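Local structure of chloroplastic group IIB intron splicing facilitator CRS2, chloroplastic (Zea mays, 1RYB) at residues L99-N113 and L137-G151. The protein facilitates the splicing of group IIB introns in chloroplasts, in complexes with CAF1 or CAF2, and has no peptidyl-tRNA hydrolase activity. Residues are numbered along the deposited sequence; the frame is centred on the assembly and turned at random.
Sequences LRHILLIYDDTSLPN and LDGRREFPRLSIGIG
Strands 102-108 and 145-149 are parallel neighbours in the mixed sheet of the peptidyl-tRNA hydrolase fold, bridged from L104-R145 to D108-G149. Backbone hydrogen bonds run along the pair; the first joins L104 N to P144 O (3.0 Å) and the last I150 N to D108 O. Beyond the strands, G151 N reaches L111 O (2.8 Å). On the face of Y106 and D108, S147 OG is within hydrogen-bonding distance of Y106 OH (2.6 Å) and D108 OD2 (3.1 Å); its one proton can serve only one at a time. The serine CA sits over one face of the tyrosine ring, and R145 CB meets the ring edge in plane. A water links Y106 OH to R145 NH1. The D108 side chain extends away from its own N (chi1 -180°), which brings OD2 to S147 OG. OD1 accepts S110 N, closing an Asx turn, and S110 OG from the same face. Replacing D108 by an alanine is likely to cost the S147 hydroxyl its carboxylate partner and free the turn at S110 from its side-chain clasp. On the opposite face, I105 CG2 packs on I148 CD1 (3.7 Å). There D107 OD2 hydrogen-bonds H35 ND1, and OD1 H127 NE2. The pairing is consistent with fixing D107 to stabilise basic H35, roles known by similarity, though the protein lacks hydrolase activity.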
loop_
_atom_site.group_PDB
_atom_site.type_symbol
_atom_site.label_atom_id
_atom_site.label_comp_id
_atom_site.label_asym_id
_atom_site.label_seq_id
_atom_site.Cartn_x
_atom_site.Cartn_y
_atom_site.Cartn_z
ATOM N N LEU A 99 2.402 -15.738 -0.643
ATOM C CA LEU A 99 2.415 -14.815 0.496
ATOM C C LEU A 99 3.565 -13.804 0.455
ATOM O O LEU A 99 3.398 -12.642 0.630
ATOM C CB LEU A 99 2.508 -15.597 1.802
ATOM C CG LEU A 99 2.282 -14.713 3.018
ATOM C CD1 LEU A 99 0.871 -14.259 3.033
ATOM C CD2 LEU A 99 2.511 -15.520 4.296
ATOM N N ARG A 100 4.735 -14.305 0.248
ATOM C CA ARG A 100 5.940 -13.517 0.297
ATOM C C ARG A 100 6.019 -12.469 -0.755
ATOM O O ARG A 100 6.904 -11.602 -0.633
ATOM C CB ARG A 100 7.199 -14.395 0.228
ATOM C CG ARG A 100 7.341 -15.128 -1.114
ATOM C CD ARG A 100 8.550 -16.093 -1.179
ATOM N NE ARG A 100 8.682 -16.828 -2.452
ATOM C CZ ARG A 100 7.871 -17.847 -2.816
ATOM N NH1 ARG A 100 7.990 -18.526 -3.990
ATOM N NH2 ARG A 100 6.894 -18.168 -1.981
ATOM N N HIS A 101 5.108 -12.555 -1.753
ATOM C CA HIS A 101 5.093 -11.592 -2.865
ATOM C C HIS A 101 3.848 -10.725 -2.868
ATOM O O HIS A 101 3.519 -10.077 -3.874
ATOM C CB HIS A 101 5.197 -12.317 -4.217
ATOM C CG HIS A 101 6.552 -12.823 -4.485
ATOM N ND1 HIS A 101 6.833 -13.493 -5.653
ATOM C CD2 HIS A 101 7.717 -12.757 -3.722
ATOM C CE1 HIS A 101 8.157 -13.833 -5.590
ATOM N NE2 HIS A 101 8.694 -13.395 -4.419
ATOM N N ILE A 102 3.140 -10.748 -1.745
ATOM C CA ILE A 102 1.976 -9.903 -1.589
ATOM C C ILE A 102 2.449 -8.702 -0.824
ATOM O O ILE A 102 2.658 -8.786 0.402
ATOM C CB ILE A 102 0.885 -10.595 -0.774
ATOM C CG1 ILE A 102 0.435 -11.906 -1.494
ATOM C CG2 ILE A 102 -0.301 -9.630 -0.612
ATOM C CD1 ILE A 102 -0.569 -12.695 -0.686
ATOM N N LEU A 103 2.652 -7.554 -1.558
ATOM C CA LEU A 103 3.191 -6.358 -0.931
ATOM C C LEU A 103 2.071 -5.428 -0.581
ATOM O O LEU A 103 1.366 -4.938 -1.472
ATOM C CB LEU A 103 4.206 -5.675 -1.870
ATOM C CG LEU A 103 4.744 -4.309 -1.473
ATOM C CD1 LEU A 103 5.553 -4.423 -0.163
ATOM C CD2 LEU A 103 5.729 -3.905 -2.581
ATOM N N LEU A 104 1.990 -5.096 0.742
ATOM C CA LEU A 104 0.991 -4.125 1.173
ATOM C C LEU A 104 1.622 -2.781 1.402
ATOM O O LEU A 104 2.629 -2.675 2.080
ATOM C CB LEU A 104 0.221 -4.509 2.489
ATOM C CG LEU A 104 -1.041 -5.287 2.247
ATOM C CD1 LEU A 104 -2.157 -4.401 1.737
ATOM C CD2 LEU A 104 -0.785 -6.499 1.322
ATOM N N ILE A 105 0.967 -1.725 0.893
ATOM C CA ILE A 105 1.423 -0.336 1.034
ATOM C C ILE A 105 0.338 0.476 1.747
ATOM O O ILE A 105 -0.795 0.520 1.257
ATOM C CB ILE A 105 1.803 0.246 -0.359
ATOM C CG1 ILE A 105 2.764 -0.723 -1.048
ATOM C CG2 ILE A 105 2.457 1.651 -0.177
ATOM C CD1 ILE A 105 3.393 -0.063 -2.297
ATOM N N TYR A 106 0.676 1.175 2.843
ATOM C CA TYR A 106 -0.417 1.840 3.606
ATOM C C TYR A 106 0.117 2.917 4.536
ATOM O O TYR A 106 1.319 3.050 4.683
ATOM C CB TYR A 106 -1.151 0.735 4.456
ATOM C CG TYR A 106 -0.175 0.161 5.523
ATOM C CD1 TYR A 106 -0.103 0.716 6.801
ATOM C CD2 TYR A 106 0.780 -0.807 5.228
ATOM C CE1 TYR A 106 0.779 0.211 7.752
ATOM C CE2 TYR A 106 1.797 -1.206 6.114
ATOM C CZ TYR A 106 1.743 -0.735 7.423
ATOM O OH TYR A 106 2.698 -1.110 8.376
ATOM N N ASP A 107 -0.789 3.722 5.069
ATOM C CA ASP A 107 -0.431 4.857 6.003
ATOM C C ASP A 107 -0.091 4.325 7.371
ATOM O O ASP A 107 -0.790 3.464 7.902
ATOM C CB ASP A 107 -1.610 5.830 6.149
ATOM C CG ASP A 107 -2.886 5.080 6.375
ATOM O OD1 ASP A 107 -3.282 4.121 5.695
ATOM O OD2 ASP A 107 -3.517 5.497 7.404
ATOM N N ASP A 108 0.936 4.840 7.980
ATOM C CA ASP A 108 1.283 4.306 9.314
ATOM C C ASP A 108 1.456 5.458 10.299
ATOM O O ASP A 108 2.297 6.343 10.122
ATOM C CB ASP A 108 2.502 3.432 9.219
ATOM C CG ASP A 108 2.943 2.829 10.502
ATOM O OD1 ASP A 108 2.610 3.260 11.586
ATOM O OD2 ASP A 108 3.833 1.888 10.313
ATOM N N THR A 109 0.515 5.573 11.231
ATOM C CA THR A 109 0.539 6.760 12.168
ATOM C C THR A 109 1.678 6.630 13.209
ATOM O O THR A 109 1.907 7.496 14.011
ATOM C CB THR A 109 -0.791 6.971 12.939
ATOM O OG1 THR A 109 -1.048 5.823 13.642
ATOM C CG2 THR A 109 -1.940 7.176 12.014
ATOM N N SER A 110 2.396 5.546 13.175
ATOM C CA SER A 110 3.461 5.334 14.149
ATOM C C SER A 110 4.822 5.799 13.675
ATOM O O SER A 110 5.792 5.775 14.419
ATOM C CB SER A 110 3.468 3.875 14.611
ATOM O OG SER A 110 4.316 3.141 13.749
ATOM N N LEU A 111 4.867 6.326 12.477
ATOM C CA LEU A 111 6.059 6.853 11.897
ATOM C C LEU A 111 5.813 8.271 11.557
ATOM O O LEU A 111 4.709 8.632 11.183
ATOM C CB LEU A 111 6.390 6.123 10.587
ATOM C CG LEU A 111 6.762 4.681 10.792
ATOM C CD1 LEU A 111 6.863 4.041 9.421
ATOM C CD2 LEU A 111 8.141 4.621 11.434
ATOM N N PRO A 112 6.813 9.070 11.569
ATOM C CA PRO A 112 6.616 10.470 11.202
ATOM C C PRO A 112 6.186 10.679 9.721
ATOM O O PRO A 112 6.511 9.941 8.795
ATOM C CB PRO A 112 7.989 11.181 11.470
ATOM C CG PRO A 112 8.740 10.273 12.455
ATOM C CD PRO A 112 8.111 8.869 12.276
ATOM N N ASN A 113 5.522 11.785 9.475
ATOM C CA ASN A 113 5.105 12.041 8.156
ATOM C C ASN A 113 6.172 11.917 7.106
ATOM O O ASN A 113 7.224 12.623 7.072
ATOM C CB ASN A 113 4.385 13.410 8.058
ATOM C CG ASN A 113 3.681 13.628 6.752
ATOM O OD1 ASN A 113 2.523 13.258 6.586
ATOM N ND2 ASN A 113 4.313 14.404 5.907
ATOM N N LEU A 137 -5.846 -13.539 4.650
ATOM C CA LEU A 137 -4.690 -14.305 4.243
ATOM C C LEU A 137 -4.471 -15.473 5.230
ATOM O O LEU A 137 -3.346 -15.842 5.618
ATOM C CB LEU A 137 -3.398 -13.464 4.081
ATOM C CG LEU A 137 -3.484 -12.416 2.937
ATOM C CD1 LEU A 137 -2.196 -11.568 2.908
ATOM C CD2 LEU A 137 -3.728 -13.060 1.612
ATOM N N ASP A 138 -5.587 -15.959 5.734
ATOM C CA ASP A 138 -5.569 -17.051 6.670
ATOM C C ASP A 138 -4.851 -16.737 7.976
ATOM O O ASP A 138 -4.197 -17.598 8.538
ATOM C CB ASP A 138 -4.891 -18.263 5.999
ATOM C CG ASP A 138 -5.824 -19.414 5.823
ATOM O OD1 ASP A 138 -6.540 -19.878 6.732
ATOM O OD2 ASP A 138 -5.852 -19.816 4.577
ATOM N N GLY A 139 -4.856 -15.486 8.389
ATOM C CA GLY A 139 -4.125 -15.084 9.612
ATOM C C GLY A 139 -2.619 -14.928 9.372
ATOM O O GLY A 139 -1.902 -14.459 10.205
ATOM N N ARG A 140 -2.126 -15.324 8.200
ATOM C CA ARG A 140 -0.718 -15.177 7.935
ATOM C C ARG A 140 -0.209 -13.728 7.902
ATOM O O ARG A 140 -0.796 -12.843 7.329
ATOM C CB ARG A 140 -0.354 -15.883 6.658
ATOM C CG ARG A 140 -0.821 -17.321 6.697
ATOM C CD ARG A 140 -0.409 -18.145 5.491
ATOM N NE ARG A 140 -1.199 -17.866 4.284
ATOM C CZ ARG A 140 -0.936 -18.405 3.082
ATOM N NH1 ARG A 140 -1.696 -18.109 2.002
ATOM N NH2 ARG A 140 0.105 -19.278 2.972
ATOM N N ARG A 141 0.942 -13.522 8.448
ATOM C CA ARG A 141 1.521 -12.205 8.555
ATOM C C ARG A 141 2.827 -12.040 7.829
ATOM O O ARG A 141 3.341 -10.956 7.765
ATOM C CB ARG A 141 1.797 -11.870 10.001
ATOM C CG ARG A 141 0.467 -11.766 10.730
ATOM C CD ARG A 141 0.587 -11.238 12.176
ATOM N NE ARG A 141 1.433 -12.043 13.061
ATOM C CZ ARG A 141 1.049 -13.154 13.716
ATOM N NH1 ARG A 141 -0.185 -13.642 13.623
ATOM N NH2 ARG A 141 1.937 -13.781 14.478
ATOM N N GLU A 142 3.354 -13.102 7.285
ATOM C CA GLU A 142 4.640 -13.028 6.672
ATOM C C GLU A 142 4.648 -12.508 5.243
ATOM O O GLU A 142 5.242 -13.133 4.322
ATOM C CB GLU A 142 5.459 -14.348 6.802
ATOM C CG GLU A 142 5.554 -14.922 8.255
ATOM C CD GLU A 142 4.227 -15.311 8.913
ATOM O OE1 GLU A 142 4.017 -15.148 10.110
ATOM O OE2 GLU A 142 3.348 -15.906 8.101
ATOM N N PHE A 143 3.995 -11.398 5.074
ATOM C CA PHE A 143 4.012 -10.750 3.790
ATOM C C PHE A 143 4.718 -9.395 3.944
ATOM O O PHE A 143 4.642 -8.768 4.971
ATOM C CB PHE A 143 2.602 -10.640 3.138
ATOM C CG PHE A 143 1.594 -9.919 3.978
ATOM C CD1 PHE A 143 1.441 -8.534 3.888
ATOM C CD2 PHE A 143 0.817 -10.627 4.896
ATOM C CE1 PHE A 143 0.516 -7.848 4.675
ATOM C CE2 PHE A 143 -0.101 -9.955 5.704
ATOM C CZ PHE A 143 -0.241 -8.567 5.597
ATOM N N PRO A 144 5.382 -8.929 2.924
ATOM C CA PRO A 144 6.045 -7.652 3.022
ATOM C C PRO A 144 5.081 -6.425 3.019
ATOM O O PRO A 144 4.047 -6.441 2.383
ATOM C CB PRO A 144 6.925 -7.552 1.783
ATOM C CG PRO A 144 6.312 -8.539 0.818
ATOM C CD PRO A 144 5.609 -9.584 1.627
ATOM N N ARG A 145 5.532 -5.354 3.710
ATOM C CA ARG A 145 4.787 -4.122 3.823
ATOM C C ARG A 145 5.670 -2.982 3.670
ATOM O O ARG A 145 6.720 -2.908 4.307
ATOM C CB ARG A 145 4.211 -3.902 5.220
ATOM C CG ARG A 145 3.474 -5.053 5.820
ATOM C CD ARG A 145 4.402 -5.957 6.569
ATOM N NE ARG A 145 3.663 -7.158 6.956
ATOM C CZ ARG A 145 2.890 -7.210 8.006
ATOM N NH1 ARG A 145 2.750 -6.146 8.817
ATOM N NH2 ARG A 145 2.255 -8.351 8.282
ATOM N N LEU A 146 5.154 -1.942 3.014
ATOM C CA LEU A 146 5.844 -0.669 2.952
ATOM C C LEU A 146 4.952 0.318 3.675
ATOM O O LEU A 146 3.831 0.649 3.222
ATOM C CB LEU A 146 6.072 -0.170 1.517
ATOM C CG LEU A 146 6.752 1.192 1.426
ATOM C CD1 LEU A 146 8.226 1.121 1.852
ATOM C CD2 LEU A 146 6.643 1.694 -0.009
ATOM N N SER A 147 5.419 0.768 4.885
ATOM C CA SER A 147 4.634 1.714 5.692
ATOM C C SER A 147 4.981 3.092 5.206
ATOM O O SER A 147 6.177 3.368 4.961
ATOM C CB SER A 147 5.044 1.666 7.195
ATOM O OG SER A 147 4.738 0.409 7.748
ATOM N N ILE A 148 3.975 3.945 5.075
ATOM C CA ILE A 148 4.169 5.338 4.697
ATOM C C ILE A 148 3.761 6.188 5.907
ATOM O O ILE A 148 2.582 6.257 6.212
ATOM C CB ILE A 148 3.326 5.791 3.486
ATOM C CG1 ILE A 148 3.785 5.017 2.277
ATOM C CG2 ILE A 148 3.581 7.260 3.232
ATOM C CD1 ILE A 148 2.791 5.101 1.113
ATOM N N GLY A 149 4.773 6.778 6.630
ATOM C CA GLY A 149 4.450 7.504 7.852
ATOM C C GLY A 149 3.548 8.686 7.594
ATOM O O GLY A 149 3.688 9.444 6.636
ATOM N N ILE A 150 2.604 8.835 8.480
ATOM C CA ILE A 150 1.712 10.026 8.464
ATOM C C ILE A 150 1.682 10.786 9.854
ATOM O O ILE A 150 1.015 11.789 10.005
ATOM C CB ILE A 150 0.282 9.699 7.971
ATOM C CG1 ILE A 150 -0.434 8.648 8.889
ATOM C CG2 ILE A 150 0.346 9.247 6.508
ATOM C CD1 ILE A 150 -1.973 8.689 8.784
ATOM N N GLY A 151 2.405 10.261 10.831
ATOM C CA GLY A 151 2.473 10.808 12.187
ATOM C C GLY A 151 1.180 10.610 12.931
ATOM O O GLY A 151 0.313 9.971 12.433
HETATM O O HOH W 1 3.676 -3.610 9.096
HETATM O O HOH W 2 0.377 13.448 8.061
#